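Long-range contacts in cyclopropane mycolic acid synthase 3 (Mycobacterium tuberculosis, PDB 1L1E), which probably makes a cyclopropane ring at the proximal double bond of alpha mycolic acids, using a methylene group from S-adenosyl-L-methionine: residues A[50-58]-A[77-86]; A[144-155]-A[210-220]. One frame throughout, in Å; residues are numbered along the deposited sequence.

Interaction 1. Residues A[50-58]-A[77-86]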
loop_
_atom_site.group_PDB
_atom_site.type_symbol
_atom_site.label_atom_id
_atom_site.label_comp_id
_atom_site.label_asym_id
_atom_site.label_seq_id
_atom_site.Cartn_x
_atom_site.Cartn_y
_atom_site.Cartn_z
ATOM N N ILE A 50 10.694 -1.382 6.789
ATOM C CA ILE A 50 11.706 -0.448 6.308
ATOM C C ILE A 50 12.342 -1.066 5.067
ATOM O O ILE A 50 12.709 -0.362 4.122
ATOM C CB ILE A 50 12.784 -0.160 7.382
ATOM C CG1 ILE A 50 12.182 0.712 8.491
ATOM C CG2 ILE A 50 14.002 0.511 6.746
ATOM C CD1 ILE A 50 11.754 2.099 8.044
ATOM N N ALA A 51 12.444 -2.396 5.057
ATOM C CA ALA A 51 13.005 -3.100 3.911
ATOM C C ALA A 51 12.109 -2.926 2.672
ATOM O O ALA A 51 12.602 -2.813 1.540
ATOM C CB ALA A 51 13.157 -4.581 4.229
ATOM N N LYS A 52 10.796 -2.919 2.885
ATOM C CA LYS A 52 9.858 -2.752 1.781
ATOM C C LYS A 52 9.944 -1.319 1.233
ATOM O O LYS A 52 9.944 -1.101 0.016
ATOM C CB LYS A 52 8.443 -3.101 2.262
ATOM C CG LYS A 52 7.319 -2.836 1.258
ATOM C CD LYS A 52 6.804 -1.398 1.348
ATOM C CE LYS A 52 6.247 -1.040 2.748
ATOM N NZ LYS A 52 5.122 -1.917 3.245
ATOM N N ILE A 53 10.026 -0.341 2.125
ATOM C CA ILE A 53 10.142 1.052 1.702
ATOM C C ILE A 53 11.409 1.218 0.834
ATOM O O ILE A 53 11.352 1.784 -0.264
ATOM C CB ILE A 53 10.186 1.979 2.932
ATOM C CG1 ILE A 53 8.850 1.900 3.666
ATOM C CG2 ILE A 53 10.521 3.397 2.519
ATOM C CD1 ILE A 53 8.814 2.648 4.987
ATOM N N ASP A 54 12.546 0.690 1.289
ATOM C CA ASP A 54 13.774 0.796 0.493
ATOM C C ASP A 54 13.659 0.031 -0.834
ATOM O O ASP A 54 14.221 0.435 -1.851
ATOM C CB ASP A 54 14.999 0.269 1.267
ATOM C CG ASP A 54 15.358 1.133 2.472
ATOM O OD1 ASP A 54 14.824 2.260 2.598
ATOM O OD2 ASP A 54 16.180 0.678 3.300
ATOM N N LEU A 55 12.935 -1.080 -0.832
ATOM C CA LEU A 55 12.779 -1.852 -2.063
ATOM C C LEU A 55 12.022 -1.041 -3.111
ATOM O O LEU A 55 12.434 -0.955 -4.269
ATOM C CB LEU A 55 12.023 -3.156 -1.787
ATOM C CG LEU A 55 11.687 -3.999 -3.026
ATOM C CD1 LEU A 55 12.968 -4.609 -3.620
ATOM C CD2 LEU A 55 10.700 -5.102 -2.640
ATOM N N ALA A 56 10.911 -0.446 -2.694
ATOM C CA ALA A 56 10.089 0.355 -3.596
ATOM C C ALA A 56 10.832 1.581 -4.086
ATOM O O ALA A 56 10.914 1.826 -5.277
ATOM C CB ALA A 56 8.805 0.771 -2.900
ATOM N N LEU A 57 11.395 2.339 -3.156
ATOM C CA LEU A 57 12.111 3.560 -3.496
ATOM C C LEU A 57 13.377 3.308 -4.306
ATOM O O LEU A 57 13.731 4.114 -5.148
ATOM C CB LEU A 57 12.433 4.339 -2.222
ATOM C CG LEU A 57 11.205 4.754 -1.400
ATOM C CD1 LEU A 57 11.665 5.514 -0.154
ATOM C CD2 LEU A 57 10.269 5.631 -2.259
ATOM N N GLY A 58 14.052 2.192 -4.056
ATOM C CA GLY A 58 15.259 1.885 -4.800
ATOM C C GLY A 58 14.994 1.787 -6.293
ATOM O O GLY A 58 15.878 2.038 -7.108
ATOM N N ALA A 77 5.711 7.172 6.898
ATOM C CA ALA A 77 7.024 6.508 6.964
ATOM C C ALA A 77 7.824 6.503 5.652
ATOM O O ALA A 77 9.060 6.625 5.672
ATOM C CB ALA A 77 6.865 5.060 7.473
ATOM N N THR A 78 7.132 6.357 4.521
ATOM C CA THR A 78 7.807 6.311 3.227
ATOM C C THR A 78 8.433 7.663 2.887
ATOM O O THR A 78 9.589 7.744 2.463
ATOM C CB THR A 78 6.827 5.898 2.091
ATOM O OG1 THR A 78 6.238 4.624 2.391
ATOM C CG2 THR A 78 7.561 5.801 0.760
ATOM N N MET A 79 7.668 8.732 3.066
ATOM C CA MET A 79 8.193 10.049 2.768
ATOM C C MET A 79 9.311 10.404 3.748
ATOM O O MET A 79 10.296 11.024 3.358
ATOM C CB MET A 79 7.085 11.100 2.817
ATOM C CG MET A 79 6.048 10.951 1.709
ATOM S SD MET A 79 4.910 12.355 1.632
ATOM C CE MET A 79 3.851 11.972 2.975
ATOM N N ARG A 80 9.170 10.019 5.015
ATOM C CA ARG A 80 10.234 10.328 5.964
ATOM C C ARG A 80 11.518 9.632 5.521
ATOM O O ARG A 80 12.589 10.228 5.537
ATOM C CB ARG A 80 9.889 9.870 7.383
ATOM C CG ARG A 80 10.913 10.387 8.381
ATOM C CD ARG A 80 10.988 9.589 9.658
ATOM N NE ARG A 80 12.025 10.163 10.509
ATOM C CZ ARG A 80 11.855 11.253 11.250
ATOM N NH1 ARG A 80 10.684 11.875 11.256
ATOM N NH2 ARG A 80 12.866 11.739 11.961
ATOM N N ARG A 81 11.406 8.364 5.132
ATOM C CA ARG A 81 12.566 7.618 4.673
ATOM C C ARG A 81 13.162 8.289 3.429
ATOM O O ARG A 81 14.378 8.484 3.343
ATOM C CB ARG A 81 12.180 6.169 4.343
ATOM C CG ARG A 81 13.367 5.278 3.949
ATOM C CD ARG A 81 14.285 4.994 5.142
ATOM N NE ARG A 81 15.182 3.880 4.864
ATOM C CZ ARG A 81 16.031 3.343 5.738
ATOM N NH1 ARG A 81 16.121 3.812 6.978
ATOM N NH2 ARG A 81 16.792 2.324 5.365
ATOM N N ALA A 82 12.312 8.635 2.466
ATOM C CA ALA A 82 12.781 9.289 1.238
ATOM C C ALA A 82 13.632 10.525 1.542
ATOM O O ALA A 82 14.662 10.760 0.901
ATOM C CB ALA A 82 11.592 9.686 0.361
ATOM N N ILE A 83 13.193 11.317 2.514
ATOM C CA ILE A 83 13.922 12.531 2.885
ATOM C C ILE A 83 15.264 12.187 3.519
ATOM O O ILE A 83 16.313 12.602 3.033
ATOM C CB ILE A 83 13.134 13.385 3.911
ATOM C CG1 ILE A 83 11.810 13.856 3.308
ATOM C CG2 ILE A 83 13.986 14.587 4.342
ATOM C CD1 ILE A 83 10.960 14.685 4.255
ATOM N N GLU A 84 15.213 11.409 4.592
ATOM C CA GLU A 84 16.409 11.021 5.345
ATOM C C GLU A 84 17.438 10.153 4.637
ATOM O O GLU A 84 18.637 10.437 4.705
ATOM C CB GLU A 84 15.998 10.347 6.652
ATOM C CG GLU A 84 15.301 11.269 7.626
ATOM C CD GLU A 84 14.908 10.562 8.905
ATOM O OE1 GLU A 84 14.343 11.230 9.800
ATOM O OE2 GLU A 84 15.166 9.338 9.015
ATOM N N LYS A 85 16.997 9.091 3.967
ATOM C CA LYS A 85 17.946 8.222 3.283
ATOM C C LYS A 85 18.284 8.625 1.856
ATOM O O LYS A 85 19.424 8.473 1.423
ATOM C CB LYS A 85 17.459 6.761 3.272
ATOM C CG LYS A 85 18.416 5.834 2.523
ATOM C CD LYS A 85 18.006 4.364 2.555
ATOM C CE LYS A 85 18.965 3.545 1.693
ATOM N NZ LYS A 85 18.863 2.083 1.956
ATOM N N TYR A 86 17.304 9.135 1.115
ATOM C CA TYR A 86 17.564 9.500 -0.269
ATOM C C TYR A 86 17.702 11.002 -0.510
ATOM O O TYR A 86 18.036 11.427 -1.608
ATOM C CB TYR A 86 16.475 8.898 -1.167
ATOM C CG TYR A 86 16.344 7.388 -1.000
ATOM C CD1 TYR A 86 15.649 6.843 0.086
ATOM C CD2 TYR A 86 16.946 6.510 -1.903
ATOM C CE1 TYR A 86 15.560 5.456 0.267
ATOM C CE2 TYR A 86 16.864 5.115 -1.729
ATOM C CZ TYR A 86 16.171 4.605 -0.645
ATOM O OH TYR A 86 16.086 3.243 -0.470
#
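Ile-53 and Thr-78 mark the nearest backbone approach of helices 50-58 and 77-86, with their CA atoms 6.0 Å apart; the axes come within 10.1 Å and cross at -65°. In this Rossmann-type methyltransferase domain, 77-86 is the helix that follows strand 67-71 and the glycine-rich loop of the S-adenosylmethionine site. Both helices lie against that strand, Leu-57 and Ala-82 each touching Leu-68. Apolar residues suit the inner side of the crossing: Ile-53 CD1 rests on Ala-77 CB, small enough to admit it, and Leu-57 CD1 packs on Tyr-86 CE1 at 3.9 Å. Toward the outside, a salt-bridge network takes over. Arg-81, its chain bent at CG (chi2 70°), passes its CB and CG along Ile-53 CG2 and then turns its guanidinium side-on to Asp-54. In this salt bridge Arg-81 NE reaches Asp-54 OD1 at 2.8 Å and Arg-81 NH2 reaches Asp-54 OD2 at 2.7 Å, each oxygen using its syn lone pair. The two groups are nearly coplanar, 18° apart, so the pair fixes the carboxylate's rotation. Lys-85 NZ completes the network with a weak, long bond to Asp-54 OD2, while the methyl Ile-50 CG2 sits 3.5 Å above the Arg-81 guanidinium plane, over its centre.

Interaction 2. Residues A[144-155]-A[210-220]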
loop_
_atom_site.group_PDB
_atom_site.type_symbol
_atom_site.label_atom_id
_atom_site.label_comp_id
_atom_site.label_asym_id
_atom_site.label_seq_id
_atom_site.Cartn_x
_atom_site.Cartn_y
_atom_site.Cartn_z
ATOM N N HIS A 144 -12.219 -0.002 -10.076
ATOM C CA HIS A 144 -11.928 -0.195 -11.491
ATOM C C HIS A 144 -12.349 0.946 -12.432
ATOM O O HIS A 144 -11.611 1.280 -13.357
ATOM C CB HIS A 144 -12.559 -1.520 -11.939
ATOM C CG HIS A 144 -12.329 -1.852 -13.378
ATOM N ND1 HIS A 144 -13.006 -1.227 -14.403
ATOM C CD2 HIS A 144 -11.502 -2.752 -13.965
ATOM C CE1 HIS A 144 -12.606 -1.727 -15.560
ATOM N NE2 HIS A 144 -11.696 -2.654 -15.322
ATOM N N GLN A 145 -13.516 1.545 -12.198
ATOM C CA GLN A 145 -14.004 2.620 -13.067
ATOM C C GLN A 145 -13.103 3.850 -13.142
ATOM O O GLN A 145 -13.254 4.677 -14.044
ATOM C CB GLN A 145 -15.400 3.081 -12.633
ATOM C CG GLN A 145 -15.426 3.763 -11.277
ATOM C CD GLN A 145 -15.561 2.774 -10.128
ATOM O OE1 GLN A 145 -15.073 1.642 -10.202
ATOM N NE2 GLN A 145 -16.217 3.204 -9.053
ATOM N N ARG A 146 -12.172 3.984 -12.200
ATOM C CA ARG A 146 -11.284 5.142 -12.190
ATOM C C ARG A 146 -9.858 4.825 -12.643
ATOM O O ARG A 146 -9.007 5.720 -12.699
ATOM C CB ARG A 146 -11.244 5.749 -10.782
ATOM C CG ARG A 146 -12.613 5.912 -10.137
ATOM C CD ARG A 146 -12.727 7.250 -9.451
ATOM N NE ARG A 146 -11.781 7.401 -8.353
ATOM C CZ ARG A 146 -11.481 8.567 -7.785
ATOM N NH1 ARG A 146 -12.049 9.686 -8.215
ATOM N NH2 ARG A 146 -10.625 8.610 -6.772
ATOM N N TYR A 147 -9.592 3.564 -12.975
ATOM C CA TYR A 147 -8.244 3.175 -13.394
ATOM C C TYR A 147 -7.655 4.015 -14.518
ATOM O O TYR A 147 -6.539 4.518 -14.390
ATOM C CB TYR A 147 -8.204 1.690 -13.786
ATOM C CG TYR A 147 -8.316 0.721 -12.614
ATOM C CD1 TYR A 147 -8.391 -0.656 -12.832
ATOM C CD2 TYR A 147 -8.333 1.180 -11.293
ATOM C CE1 TYR A 147 -8.480 -1.556 -11.764
ATOM C CE2 TYR A 147 -8.419 0.293 -10.222
ATOM C CZ TYR A 147 -8.493 -1.076 -10.461
ATOM O OH TYR A 147 -8.580 -1.959 -9.403
ATOM N N HIS A 148 -8.385 4.180 -15.621
ATOM C CA HIS A 148 -7.839 4.965 -16.720
ATOM C C HIS A 148 -7.439 6.361 -16.287
ATOM O O HIS A 148 -6.404 6.877 -16.705
ATOM C CB HIS A 148 -8.826 5.113 -17.878
ATOM C CG HIS A 148 -8.362 6.088 -18.916
ATOM N ND1 HIS A 148 -7.410 5.772 -19.860
ATOM C CD2 HIS A 148 -8.656 7.398 -19.102
ATOM C CE1 HIS A 148 -7.139 6.845 -20.584
ATOM N NE2 HIS A 148 -7.882 7.844 -20.143
ATOM N N HIS A 149 -8.280 6.978 -15.466
ATOM C CA HIS A 149 -8.034 8.334 -14.986
ATOM C C HIS A 149 -6.737 8.396 -14.167
ATOM O O HIS A 149 -5.898 9.273 -14.371
ATOM C CB HIS A 149 -9.236 8.799 -14.155
ATOM C CG HIS A 149 -9.210 10.255 -13.812
ATOM N ND1 HIS A 149 -8.615 11.201 -14.618
ATOM C CD2 HIS A 149 -9.713 10.929 -12.751
ATOM C CE1 HIS A 149 -8.746 12.393 -14.067
ATOM N NE2 HIS A 149 -9.408 12.256 -12.932
ATOM N N PHE A 150 -6.578 7.444 -13.255
ATOM C CA PHE A 150 -5.389 7.373 -12.417
ATOM C C PHE A 150 -4.119 7.306 -13.262
ATOM O O PHE A 150 -3.175 8.066 -13.056
ATOM C CB PHE A 150 -5.471 6.144 -11.514
ATOM C CG PHE A 150 -4.214 5.870 -10.749
ATOM C CD1 PHE A 150 -3.835 6.691 -9.691
ATOM C CD2 PHE A 150 -3.411 4.777 -11.080
ATOM C CE1 PHE A 150 -2.673 6.429 -8.960
ATOM C CE2 PHE A 150 -2.242 4.502 -10.355
ATOM C CZ PHE A 150 -1.874 5.326 -9.294
ATOM N N PHE A 151 -4.088 6.394 -14.219
ATOM C CA PHE A 151 -2.910 6.274 -15.047
ATOM C C PHE A 151 -2.686 7.489 -15.942
ATOM O O PHE A 151 -1.546 7.849 -16.212
ATOM C CB PHE A 151 -2.962 4.965 -15.836
ATOM C CG PHE A 151 -2.687 3.755 -14.976
ATOM C CD1 PHE A 151 -3.674 2.795 -14.746
ATOM C CD2 PHE A 151 -1.447 3.601 -14.358
ATOM C CE1 PHE A 151 -3.431 1.707 -13.920
ATOM C CE2 PHE A 151 -1.192 2.510 -13.524
ATOM C CZ PHE A 151 -2.185 1.563 -13.305
ATOM N N GLU A 152 -3.764 8.136 -16.382
ATOM C CA GLU A 152 -3.624 9.334 -17.203
ATOM C C GLU A 152 -3.020 10.468 -16.364
ATOM O O GLU A 152 -2.146 11.195 -16.831
ATOM C CB GLU A 152 -4.985 9.781 -17.756
ATOM C CG GLU A 152 -5.077 11.279 -18.016
ATOM C CD GLU A 152 -6.480 11.746 -18.381
ATOM O OE1 GLU A 152 -7.448 11.375 -17.674
ATOM O OE2 GLU A 152 -6.612 12.498 -19.370
ATOM N N VAL A 153 -3.497 10.619 -15.133
ATOM C CA VAL A 153 -3.001 11.669 -14.245
ATOM C C VAL A 153 -1.549 11.444 -13.820
ATOM O O VAL A 153 -0.746 12.377 -13.838
ATOM C CB VAL A 153 -3.869 11.788 -12.969
ATOM C CG1 VAL A 153 -3.291 12.841 -12.039
ATOM C CG2 VAL A 153 -5.295 12.146 -13.340
ATOM N N THR A 154 -1.209 10.214 -13.432
ATOM C CA THR A 154 0.159 9.919 -13.011
ATOM C C THR A 154 1.146 10.009 -14.176
ATOM O O THR A 154 2.286 10.429 -14.000
ATOM C CB THR A 154 0.264 8.518 -12.356
ATOM O OG1 THR A 154 -0.390 7.543 -13.184
ATOM C CG2 THR A 154 -0.374 8.534 -10.975
ATOM N N HIS A 155 0.704 9.620 -15.367
ATOM C CA HIS A 155 1.553 9.676 -16.548
ATOM C C HIS A 155 1.833 11.124 -16.991
ATOM O O HIS A 155 2.936 11.450 -17.434
ATOM C CB HIS A 155 0.889 8.919 -17.703
ATOM C CG HIS A 155 1.716 8.874 -18.949
ATOM N ND1 HIS A 155 2.696 7.928 -19.158
ATOM C CD2 HIS A 155 1.735 9.682 -20.036
ATOM C CE1 HIS A 155 3.285 8.155 -20.321
ATOM N NE2 HIS A 155 2.722 9.215 -20.873
ATOM N N THR A 210 -5.197 -6.547 -16.207
ATOM C CA THR A 210 -5.874 -5.258 -16.102
ATOM C C THR A 210 -4.891 -4.129 -15.789
ATOM O O THR A 210 -4.945 -3.057 -16.407
ATOM C CB THR A 210 -6.973 -5.280 -15.010
ATOM O OG1 THR A 210 -8.123 -5.975 -15.503
ATOM C CG2 THR A 210 -7.379 -3.877 -14.632
ATOM N N VAL A 211 -4.009 -4.358 -14.816
ATOM C CA VAL A 211 -3.018 -3.342 -14.472
ATOM C C VAL A 211 -2.275 -2.997 -15.758
ATOM O O VAL A 211 -2.176 -1.829 -16.147
ATOM C CB VAL A 211 -2.002 -3.862 -13.438
ATOM C CG1 VAL A 211 -0.893 -2.828 -13.243
ATOM C CG2 VAL A 211 -2.699 -4.163 -12.127
ATOM N N HIS A 212 -1.755 -4.033 -16.413
ATOM C CA HIS A 212 -1.032 -3.877 -17.668
ATOM C C HIS A 212 -1.900 -3.138 -18.678
ATOM O O HIS A 212 -1.430 -2.254 -19.394
ATOM C CB HIS A 212 -0.672 -5.248 -18.233
ATOM C CG HIS A 212 0.613 -5.802 -17.705
ATOM N ND1 HIS A 212 1.830 -5.548 -18.299
ATOM C CD2 HIS A 212 0.873 -6.582 -16.628
ATOM C CE1 HIS A 212 2.785 -6.151 -17.613
ATOM N NE2 HIS A 212 2.230 -6.785 -16.593
ATOM N N GLU A 213 -3.170 -3.519 -18.724
ATOM C CA GLU A 213 -4.135 -2.929 -19.647
ATOM C C GLU A 213 -4.169 -1.410 -19.592
ATOM O O GLU A 213 -3.847 -0.745 -20.573
ATOM C CB GLU A 213 -5.540 -3.456 -19.351
ATOM C CG GLU A 213 -6.603 -2.960 -20.321
ATOM C CD GLU A 213 -8.021 -3.141 -19.805
ATOM O OE1 GLU A 213 -8.962 -2.809 -20.558
ATOM O OE2 GLU A 213 -8.204 -3.605 -18.657
ATOM N N TYR A 214 -4.568 -0.872 -18.444
ATOM C CA TYR A 214 -4.686 0.570 -18.271
ATOM C C TYR A 214 -3.394 1.352 -18.196
ATOM O O TYR A 214 -3.349 2.506 -18.608
ATOM C CB TYR A 214 -5.519 0.894 -17.033
ATOM C CG TYR A 214 -6.973 0.563 -17.204
ATOM C CD1 TYR A 214 -7.436 -0.741 -17.032
ATOM C CD2 TYR A 214 -7.890 1.552 -17.560
ATOM C CE1 TYR A 214 -8.774 -1.048 -17.204
ATOM C CE2 TYR A 214 -9.227 1.254 -17.736
ATOM C CZ TYR A 214 -9.666 -0.045 -17.556
ATOM O OH TYR A 214 -10.997 -0.338 -17.709
ATOM N N ALA A 215 -2.346 0.742 -17.661
ATOM C CA ALA A 215 -1.075 1.435 -17.556
ATOM C C ALA A 215 -0.545 1.696 -18.959
ATOM O O ALA A 215 -0.265 2.840 -19.333
ATOM C CB ALA A 215 -0.078 0.596 -16.759
ATOM N N GLU A 216 -0.429 0.627 -19.736
ATOM C CA GLU A 216 0.079 0.712 -21.099
ATOM C C GLU A 216 -0.765 1.574 -22.030
ATOM O O GLU A 216 -0.245 2.150 -22.978
ATOM C CB GLU A 216 0.208 -0.686 -21.689
ATOM C CG GLU A 216 1.335 -1.501 -21.103
ATOM C CD GLU A 216 1.237 -2.965 -21.484
ATOM O OE1 GLU A 216 0.816 -3.250 -22.626
ATOM O OE2 GLU A 216 1.592 -3.825 -20.648
ATOM N N LYS A 217 -2.063 1.664 -21.765
ATOM C CA LYS A 217 -2.942 2.460 -22.621
ATOM C C LYS A 217 -2.791 3.974 -22.480
ATOM O O LYS A 217 -3.431 4.732 -23.211
ATOM C CB LYS A 217 -4.401 2.056 -22.399
ATOM C CG LYS A 217 -4.782 0.756 -23.106
ATOM C CD LYS A 217 -6.186 0.311 -22.731
ATOM C CE LYS A 217 -6.591 -0.944 -23.492
ATOM N NZ LYS A 217 -7.913 -1.459 -23.035
ATOM N N VAL A 218 -1.962 4.421 -21.540
ATOM C CA VAL A 218 -1.740 5.853 -21.383
ATOM C C VAL A 218 -0.303 6.172 -21.780
ATOM O O VAL A 218 0.110 7.325 -21.767
ATOM C CB VAL A 218 -2.018 6.355 -19.935
ATOM C CG1 VAL A 218 -3.437 5.999 -19.536
ATOM C CG2 VAL A 218 -1.008 5.770 -18.950
ATOM N N GLY A 219 0.450 5.137 -22.146
ATOM C CA GLY A 219 1.827 5.336 -22.559
ATOM C C GLY A 219 2.878 4.674 -21.679
ATOM O O GLY A 219 4.053 4.641 -22.038
ATOM N N PHE A 220 2.465 4.154 -20.527
ATOM C CA PHE A 220 3.396 3.506 -19.611
ATOM C C PHE A 220 3.930 2.186 -20.129
ATOM O O PHE A 220 3.223 1.402 -20.775
ATOM C CB PHE A 220 2.736 3.241 -18.254
ATOM C CG PHE A 220 2.763 4.409 -17.306
ATOM C CD1 PHE A 220 1.612 4.790 -16.626
ATOM C CD2 PHE A 220 3.957 5.072 -17.023
ATOM C CE1 PHE A 220 1.648 5.810 -15.668
ATOM C CE2 PHE A 220 4.004 6.087 -16.071
ATOM C CZ PHE A 220 2.840 6.456 -15.388
HETATM O O HOH W 1 -10.084 -4.887 -16.995
HETATM O O HOH W 2 -5.723 3.472 -19.676
#
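Phe-151 packs against Tyr-214, Ala-215, Val-218 and Phe-220 where helices 147-155 and 210-216 cross at -49°, their axes 8.8 Å apart. Its CB meets both Tyr-214 O and the methyl Val-218 CG2, the latter at 3.8 Å. CG lies against Ala-215 CA. Beyond it the ring divides: CD1 presses on Tyr-214 CB at 3.5 Å and CE1 continues along the same carbon, whereas CD2 meets Phe-220 CD1 at 4.0 Å. CE2 and, at the tip, CZ end on Ala-215 CB, a methyl small enough to lie over the ring in a CH-pi contact; Phe-150 CD2 covers the opposite face. Tyr-214 has CG anti to its carbonyl carbon (chi1 -70°), and its ring runs along helix 147-155 toward that helix's N-terminal end. Tyr-147 CB stands over one face of its ring, and the Tyr-147 ring points its edge at that face, making a T-shaped pair at 81°. Tyr-214 also turns its edge to the face of His-144 in an offset edge-to-face pair. Polar groups at this margin are joined through water: one links His-144 NE2, Thr-210 OG1 and Glu-213 OE2, and another links His-148 ND1 with Tyr-214 O. At the other end, Gly-219 takes the positive phi of a Schellman motif, and Val-218 O comes to lie 3.3 Å above the centre of the His-155 imidazole. That imidazole directs its edge at the face of Phe-220, centroids 4.9 Å apart. The helix pair is laid on the central sheet: Phe-151 also touches Met-164 and Leu-166 of strand 163-170 and Leu-285 of strand 279-286, while Phe-220 leads into strand 221-227.

Overall arrangement
From the N terminus the chain passes a short helix, 20-23, before helix 45-58; it then runs through strand 67-71 and the glycine-rich loop into helix 77-86, where interaction 1 closes a short loop of 18 residues. Interaction 2 opens only later and closes a longer one of 54, containing strand 163-170 and helix 189-199, before strand 221-227. The two are in series, neither nested nor crossed. Interactions 1 and 2 do not touch: the centres of interactions 1 and 2 are about 25 Å apart and their nearest atoms about 13 Å. As in other Rossmann-type methyltransferases, they flank opposite faces of the sheet, interaction 1 over strand 67-71 and its neighbour 89-94, interaction 2 over strands 163-170 and 279-286.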